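Local coordinates for uncharacterized conserved protein YiiM (Geobacillus stearothermophilus, PDB 5YHH) that probably acts as a molybdenum-cofactor-dependent oxidoreductase of the MOSC family that confers resistance to hydroxylaminopurine, at residues Y80-T85 with H132-L137; V74-R79 with K139-T144. All coordinates share one frame; numbering follows the deposited sequence.

Interaction 1. Residues Y80-T85 with H132-L137; sequences YGRPFT and HQLPDL
L134 sets its two methyl groups against Y80 and R82. CD1 sits 3.6 Å from the centroid of the Y80 ring and only 5° off the ring normal, a CH-pi contact centred on the face, while CD2 lies 3.6 Å from NH2 of R82. The same CD1 meets F84 at the rim of its ring, 4.1 Å from CZ. At the far end of the Y80 ring, the hydroxyl OH donates to D136 OD1 over 2.7 Å, arriving from above the carboxylate plane. R82 grips the backbone: NH1 donates to H132 O at 2.8 Å, in the carbonyl plane and on a lone pair. Its chain, bent at chi3 (72°), turns the guanidinium over L134, and two waters in the guanidinium plane extend the hold, one joining NH1 to H132 ND1, the other joining NH2 to Q133 O. CE2 of F84 lies over the centre of the H132 ring, 3.9 Å from CE1, with the planes tilted at 41°; H132 NE2 is hydrogen-bonded to A88 O.

Behind this first shell, E77 OE2 accepts a hydrogen bond from F84 N. Q133, with positive phi, is the C-prime residue of the Schellman motif that ends helix 127-132, and a type I turn from L134 to L137 leads into helix 137-144. This Schellman-ended helix and its turn pack against the loop after helix 71-80 within the MOSC domain.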
loop_
_atom_site.group_PDB
_atom_site.type_symbol
_atom_site.label_atom_id
_atom_site.label_comp_id
_atom_site.label_asym_id
_atom_site.label_seq_id
_atom_site.Cartn_x
_atom_site.Cartn_y
_atom_site.Cartn_z
ATOM N N TYR A 80 12.256 -13.989 -10.573
ATOM C CA TYR A 80 12.734 -13.367 -11.817
ATOM C C TYR A 80 14.246 -13.340 -12.033
ATOM O O TYR A 80 14.701 -12.943 -13.125
ATOM C CB TYR A 80 12.179 -11.945 -11.974
ATOM C CG TYR A 80 10.694 -11.907 -12.151
ATOM C CD1 TYR A 80 10.101 -12.361 -13.340
ATOM C CD2 TYR A 80 9.872 -11.413 -11.150
ATOM C CE1 TYR A 80 8.713 -12.318 -13.507
ATOM C CE2 TYR A 80 8.495 -11.378 -11.313
ATOM C CZ TYR A 80 7.924 -11.809 -12.489
ATOM O OH TYR A 80 6.548 -11.771 -12.611
ATOM N N GLY A 81 15.019 -13.787 -11.048
ATOM C CA GLY A 81 16.474 -13.867 -11.205
ATOM C C GLY A 81 17.181 -12.517 -11.368
ATOM O O GLY A 81 18.140 -12.370 -12.127
ATOM N N ARG A 82 16.732 -11.517 -10.642
ATOM C CA ARG A 82 17.332 -10.197 -10.730
ATOM C C ARG A 82 17.024 -9.481 -9.415
ATOM O O ARG A 82 16.095 -9.889 -8.715
ATOM C CB ARG A 82 16.713 -9.439 -11.902
ATOM C CG ARG A 82 15.294 -9.028 -11.616
ATOM C CD ARG A 82 14.751 -8.085 -12.664
ATOM N NE ARG A 82 14.504 -8.771 -13.932
ATOM C CZ ARG A 82 13.871 -8.203 -14.963
ATOM N NH1 ARG A 82 13.470 -6.923 -14.892
ATOM N NH2 ARG A 82 13.664 -8.902 -16.069
ATOM N N PRO A 83 17.765 -8.405 -9.099
ATOM C CA PRO A 83 17.523 -7.738 -7.813
ATOM C C PRO A 83 16.221 -6.958 -7.726
ATOM O O PRO A 83 15.788 -6.384 -8.739
ATOM C CB PRO A 83 18.694 -6.744 -7.667
ATOM C CG PRO A 83 19.602 -6.987 -8.799
ATOM C CD PRO A 83 18.964 -7.906 -9.796
ATOM N N PHE A 84 15.642 -6.907 -6.521
ATOM C CA PHE A 84 14.547 -5.987 -6.205
ATOM C C PHE A 84 14.869 -5.390 -4.857
ATOM O O PHE A 84 14.975 -6.134 -3.859
ATOM C CB PHE A 84 13.208 -6.719 -6.140
ATOM C CG PHE A 84 12.667 -7.172 -7.501
ATOM C CD1 PHE A 84 13.157 -8.284 -8.129
ATOM C CD2 PHE A 84 11.611 -6.513 -8.087
ATOM C CE1 PHE A 84 12.668 -8.690 -9.334
ATOM C CE2 PHE A 84 11.125 -6.934 -9.322
ATOM C CZ PHE A 84 11.645 -8.013 -9.931
ATOM N N THR A 85 15.115 -4.075 -4.831
ATOM C CA THR A 85 15.497 -3.359 -3.617
ATOM C C THR A 85 14.526 -2.193 -3.469
ATOM O O THR A 85 13.600 -2.001 -4.291
ATOM C CB THR A 85 16.977 -2.894 -3.700
ATOM O OG1 THR A 85 17.132 -2.090 -4.877
ATOM C CG2 THR A 85 17.922 -4.116 -3.822
ATOM N N HIS A 132 9.775 -2.696 -14.900
ATOM C CA HIS A 132 10.631 -3.882 -14.860
ATOM C C HIS A 132 10.669 -4.628 -16.184
ATOM O O HIS A 132 11.408 -5.619 -16.350
ATOM C CB HIS A 132 10.163 -4.777 -13.718
ATOM C CG HIS A 132 10.321 -4.142 -12.380
ATOM N ND1 HIS A 132 11.554 -3.868 -11.832
ATOM C CD2 HIS A 132 9.406 -3.618 -11.528
ATOM C CE1 HIS A 132 11.395 -3.249 -10.670
ATOM N NE2 HIS A 132 10.101 -3.108 -10.451
ATOM N N GLN A 133 9.866 -4.166 -17.144
ATOM C CA GLN A 133 9.709 -4.878 -18.410
ATOM C C GLN A 133 9.326 -6.346 -18.140
ATOM O O GLN A 133 9.933 -7.275 -18.679
ATOM C CB GLN A 133 10.988 -4.801 -19.269
ATOM C CG GLN A 133 11.319 -3.381 -19.800
ATOM C CD GLN A 133 11.652 -3.346 -21.314
ATOM O OE1 GLN A 133 11.543 -4.355 -22.041
ATOM N NE2 GLN A 133 12.036 -2.162 -21.796
ATOM N N LEU A 134 8.324 -6.516 -17.278
ATOM C CA LEU A 134 7.810 -7.817 -16.905
ATOM C C LEU A 134 6.299 -7.834 -17.088
ATOM O O LEU A 134 5.551 -7.471 -16.177
ATOM C CB LEU A 134 8.184 -8.129 -15.457
ATOM C CG LEU A 134 9.665 -8.450 -15.178
ATOM C CD1 LEU A 134 9.881 -8.533 -13.639
ATOM C CD2 LEU A 134 10.127 -9.703 -15.905
ATOM N N PRO A 135 5.835 -8.225 -18.276
ATOM C CA PRO A 135 4.381 -8.169 -18.490
ATOM C C PRO A 135 3.530 -9.035 -17.561
ATOM O O PRO A 135 2.329 -8.775 -17.417
ATOM C CB PRO A 135 4.195 -8.654 -19.952
ATOM C CG PRO A 135 5.534 -8.777 -20.546
ATOM C CD PRO A 135 6.587 -8.588 -19.498
ATOM N N ASP A 136 4.108 -10.080 -16.962
ATOM C CA ASP A 136 3.294 -10.931 -16.103
ATOM C C ASP A 136 3.322 -10.486 -14.641
ATOM O O ASP A 136 2.680 -11.107 -13.812
ATOM C CB ASP A 136 3.635 -12.412 -16.253
ATOM C CG ASP A 136 4.898 -12.810 -15.494
ATOM O OD1 ASP A 136 5.743 -11.950 -15.177
ATOM O OD2 ASP A 136 5.056 -14.018 -15.237
ATOM N N LEU A 137 4.081 -9.441 -14.316
ATOM C CA LEU A 137 4.190 -8.989 -12.920
ATOM C C LEU A 137 2.836 -8.575 -12.245
ATOM O O LEU A 137 2.549 -8.987 -11.117
ATOM C CB LEU A 137 5.276 -7.899 -12.801
ATOM C CG LEU A 137 5.563 -7.323 -11.424
ATOM C CD1 LEU A 137 5.793 -8.486 -10.445
ATOM C CD2 LEU A 137 6.725 -6.326 -11.439
HETATM O O HOH W 1 13.848 -4.826 -12.881
HETATM O O HOH W 2 12.502 -8.080 -18.487
#

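Interaction 2. Residues V74-R79 with K139-T144; sequences VYWEER and KAICQT
The guanidinium of R79 lies flat against A140, whose CB stands 3.4 Å above its plane, offset toward the rim and 3.5 Å from CZ. At the edge of that plane are Y75 OH, which accepts a weak bond from NH2, and a water that connects NH2, weakly, with Q143 OE1. The indole of W76 carries Y75 CD2 over one face, 3.7 Å above the plane and toward the rim, and meets A140 at its edge, CZ3 to CB being 3.8 Å; W76 CH2 lies in plane at the edge of the Y75 ring. These groups fill the space between helices 71-80 and 137-144 of the MOSC domain. The axes of 74-79 and 139-144 pass 12.9 Å apart, their N-to-C directions at 127°, and the aromatic and arginine side chains of 74-79 cross the gap to A140, I141 and T144.

I141 adds CG1, 3.9 Å from W76 CZ2, the two side chains crossing at about a right angle. The indole is placed by a hydrogen bond between NE1 and Y68 OH and by F89. With CG anti to the backbone N (chi1 170°), Y75 extends toward T144, OH reaching 3.5 Å from CG2; K146 is a cation-pi partner of its ring. T144 OG1, hydrogen-bonded also to K146 N, donates to A140 O at 2.8 Å, tilted 27° from the carbonyl plane, while T144 N reaches the same oxygen from the opposite face.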
loop_
_atom_site.group_PDB
_atom_site.type_symbol
_atom_site.label_atom_id
_atom_site.label_comp_id
_atom_site.label_asym_id
_atom_site.label_seq_id
_atom_site.Cartn_x
_atom_site.Cartn_y
_atom_site.Cartn_z
ATOM N N VAL A 74 12.504 -10.798 -1.700
ATOM C CA VAL A 74 13.164 -12.086 -1.737
ATOM C C VAL A 74 12.470 -13.016 -2.710
ATOM O O VAL A 74 13.135 -13.642 -3.545
ATOM C CB VAL A 74 13.271 -12.722 -0.321
ATOM C CG1 VAL A 74 13.826 -14.171 -0.390
ATOM C CG2 VAL A 74 14.170 -11.906 0.529
ATOM N N TYR A 75 11.144 -13.104 -2.622
ATOM C CA TYR A 75 10.379 -13.890 -3.539
ATOM C C TYR A 75 10.553 -13.400 -4.980
ATOM O O TYR A 75 10.767 -14.216 -5.877
ATOM C CB TYR A 75 8.902 -13.886 -3.155
ATOM C CG TYR A 75 8.001 -14.508 -4.208
ATOM C CD1 TYR A 75 7.796 -15.874 -4.236
ATOM C CD2 TYR A 75 7.315 -13.719 -5.135
ATOM C CE1 TYR A 75 6.982 -16.452 -5.163
ATOM C CE2 TYR A 75 6.513 -14.297 -6.090
ATOM C CZ TYR A 75 6.332 -15.661 -6.080
ATOM O OH TYR A 75 5.538 -16.266 -7.010
ATOM N N TRP A 76 10.485 -12.090 -5.216
ATOM C CA TRP A 76 10.595 -11.574 -6.590
ATOM C C TRP A 76 11.992 -11.853 -7.186
ATOM O O TRP A 76 12.106 -12.148 -8.384
ATOM C CB TRP A 76 10.276 -10.083 -6.659
ATOM C CG TRP A 76 8.850 -9.788 -6.236
ATOM C CD1 TRP A 76 8.447 -9.025 -5.186
ATOM C CD2 TRP A 76 7.664 -10.310 -6.831
ATOM N NE1 TRP A 76 7.084 -9.024 -5.098
ATOM C CE2 TRP A 76 6.580 -9.813 -6.091
ATOM C CE3 TRP A 76 7.409 -11.145 -7.919
ATOM C CZ2 TRP A 76 5.271 -10.117 -6.402
ATOM C CZ3 TRP A 76 6.092 -11.442 -8.234
ATOM C CH2 TRP A 76 5.042 -10.913 -7.468
ATOM N N GLU A 77 13.032 -11.785 -6.370
ATOM C CA GLU A 77 14.373 -12.055 -6.857
ATOM C C GLU A 77 14.519 -13.517 -7.227
ATOM O O GLU A 77 15.202 -13.862 -8.193
ATOM C CB GLU A 77 15.415 -11.692 -5.837
ATOM C CG GLU A 77 15.487 -10.175 -5.558
ATOM C CD GLU A 77 16.558 -9.803 -4.528
ATOM O OE1 GLU A 77 17.085 -10.721 -3.808
ATOM O OE2 GLU A 77 16.905 -8.590 -4.463
ATOM N N GLU A 78 13.855 -14.369 -6.460
ATOM C CA GLU A 78 13.842 -15.810 -6.754
ATOM C C GLU A 78 13.010 -16.121 -7.995
ATOM O O GLU A 78 13.386 -16.954 -8.824
ATOM C CB GLU A 78 13.297 -16.549 -5.552
ATOM C CG GLU A 78 14.299 -16.545 -4.395
ATOM C CD GLU A 78 13.714 -17.039 -3.097
ATOM O OE1 GLU A 78 12.476 -17.180 -3.004
ATOM O OE2 GLU A 78 14.499 -17.272 -2.164
ATOM N N ARG A 79 11.871 -15.462 -8.129
ATOM C CA ARG A 79 11.037 -15.697 -9.329
ATOM C C ARG A 79 11.685 -15.187 -10.603
ATOM O O ARG A 79 11.629 -15.868 -11.636
ATOM C CB ARG A 79 9.662 -15.044 -9.211
ATOM C CG ARG A 79 8.839 -15.296 -10.480
ATOM C CD ARG A 79 7.626 -14.445 -10.686
ATOM N NE ARG A 79 6.408 -15.075 -10.200
ATOM C CZ ARG A 79 5.277 -15.312 -10.857
ATOM N NH1 ARG A 79 5.071 -15.045 -12.146
ATOM N NH2 ARG A 79 4.290 -15.847 -10.166
ATOM N N LYS A 139 -0.211 -9.706 -12.917
ATOM C CA LYS A 139 -0.878 -10.969 -12.686
ATOM C C LYS A 139 -0.257 -11.707 -11.504
ATOM O O LYS A 139 -0.968 -12.165 -10.617
ATOM C CB LYS A 139 -0.802 -11.854 -13.947
ATOM C CG LYS A 139 -1.509 -13.188 -13.825
ATOM C CD LYS A 139 -1.372 -13.996 -15.168
ATOM C CE LYS A 139 0.009 -14.652 -15.271
ATOM N NZ LYS A 139 0.410 -15.080 -16.668
ATOM N N ALA A 140 1.065 -11.790 -11.469
ATOM C CA ALA A 140 1.753 -12.409 -10.326
ATOM C C ALA A 140 1.416 -11.758 -8.983
ATOM O O ALA A 140 1.281 -12.434 -7.962
ATOM C CB ALA A 140 3.279 -12.407 -10.542
ATOM N N ILE A 141 1.329 -10.443 -8.970
ATOM C CA ILE A 141 0.958 -9.737 -7.725
ATOM C C ILE A 141 -0.455 -10.152 -7.294
ATOM O O ILE A 141 -0.660 -10.513 -6.142
ATOM C CB ILE A 141 1.076 -8.204 -7.878
ATOM C CG1 ILE A 141 2.547 -7.795 -7.999
ATOM C CG2 ILE A 141 0.415 -7.471 -6.683
ATOM C CD1 ILE A 141 2.756 -6.389 -8.546
ATOM N N CYS A 142 -1.405 -10.141 -8.231
ATOM C CA CYS A 142 -2.758 -10.579 -7.945
ATOM C C CYS A 142 -2.817 -12.057 -7.531
ATOM O O CYS A 142 -3.558 -12.413 -6.616
ATOM C CB CYS A 142 -3.704 -10.284 -9.116
ATOM S SG CYS A 142 -5.269 -11.176 -8.982
ATOM N N GLN A 143 -2.008 -12.915 -8.147
ATOM C CA GLN A 143 -2.005 -14.326 -7.781
ATOM C C GLN A 143 -1.368 -14.597 -6.409
ATOM O O GLN A 143 -1.840 -15.471 -5.679
ATOM C CB GLN A 143 -1.254 -15.159 -8.820
ATOM C CG GLN A 143 -2.012 -15.398 -10.119
ATOM C CD GLN A 143 -1.130 -16.012 -11.208
ATOM O OE1 GLN A 143 0.102 -15.807 -11.242
ATOM N NE2 GLN A 143 -1.762 -16.765 -12.115
ATOM N N THR A 144 -0.291 -13.886 -6.060
ATOM C CA THR A 144 0.418 -14.166 -4.821
ATOM C C THR A 144 -0.168 -13.394 -3.644
ATOM O O THR A 144 0.062 -13.758 -2.491
ATOM C CB THR A 144 1.907 -13.805 -4.959
ATOM O OG1 THR A 144 2.047 -12.395 -5.297
ATOM C CG2 THR A 144 2.545 -14.662 -6.032
HETATM O O HOH W 3 1.913 -16.443 -9.561
#

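From the N terminus, the chain runs down helix 71-80, whose residues 74-79 enter interaction 2, and passes directly into 80-85, the first half of interaction 1. It then makes strands 93-96, 108-111 and 114-121 and helix 127-132 before 132-137 closes interaction 1, 46 residues lying between its segments. Helix 137-144 follows, and 139-144 closes interaction 2 across 59 residues, so the loop of interaction 1 is nested inside that of interaction 2. Their centres are about 9 Å apart, and a long, weak ion pair between R79 NH1 and D136 OD2, 3.3 Å, joins them. Together they tie helix 71-80 and its following loop to the 127-144 helical region.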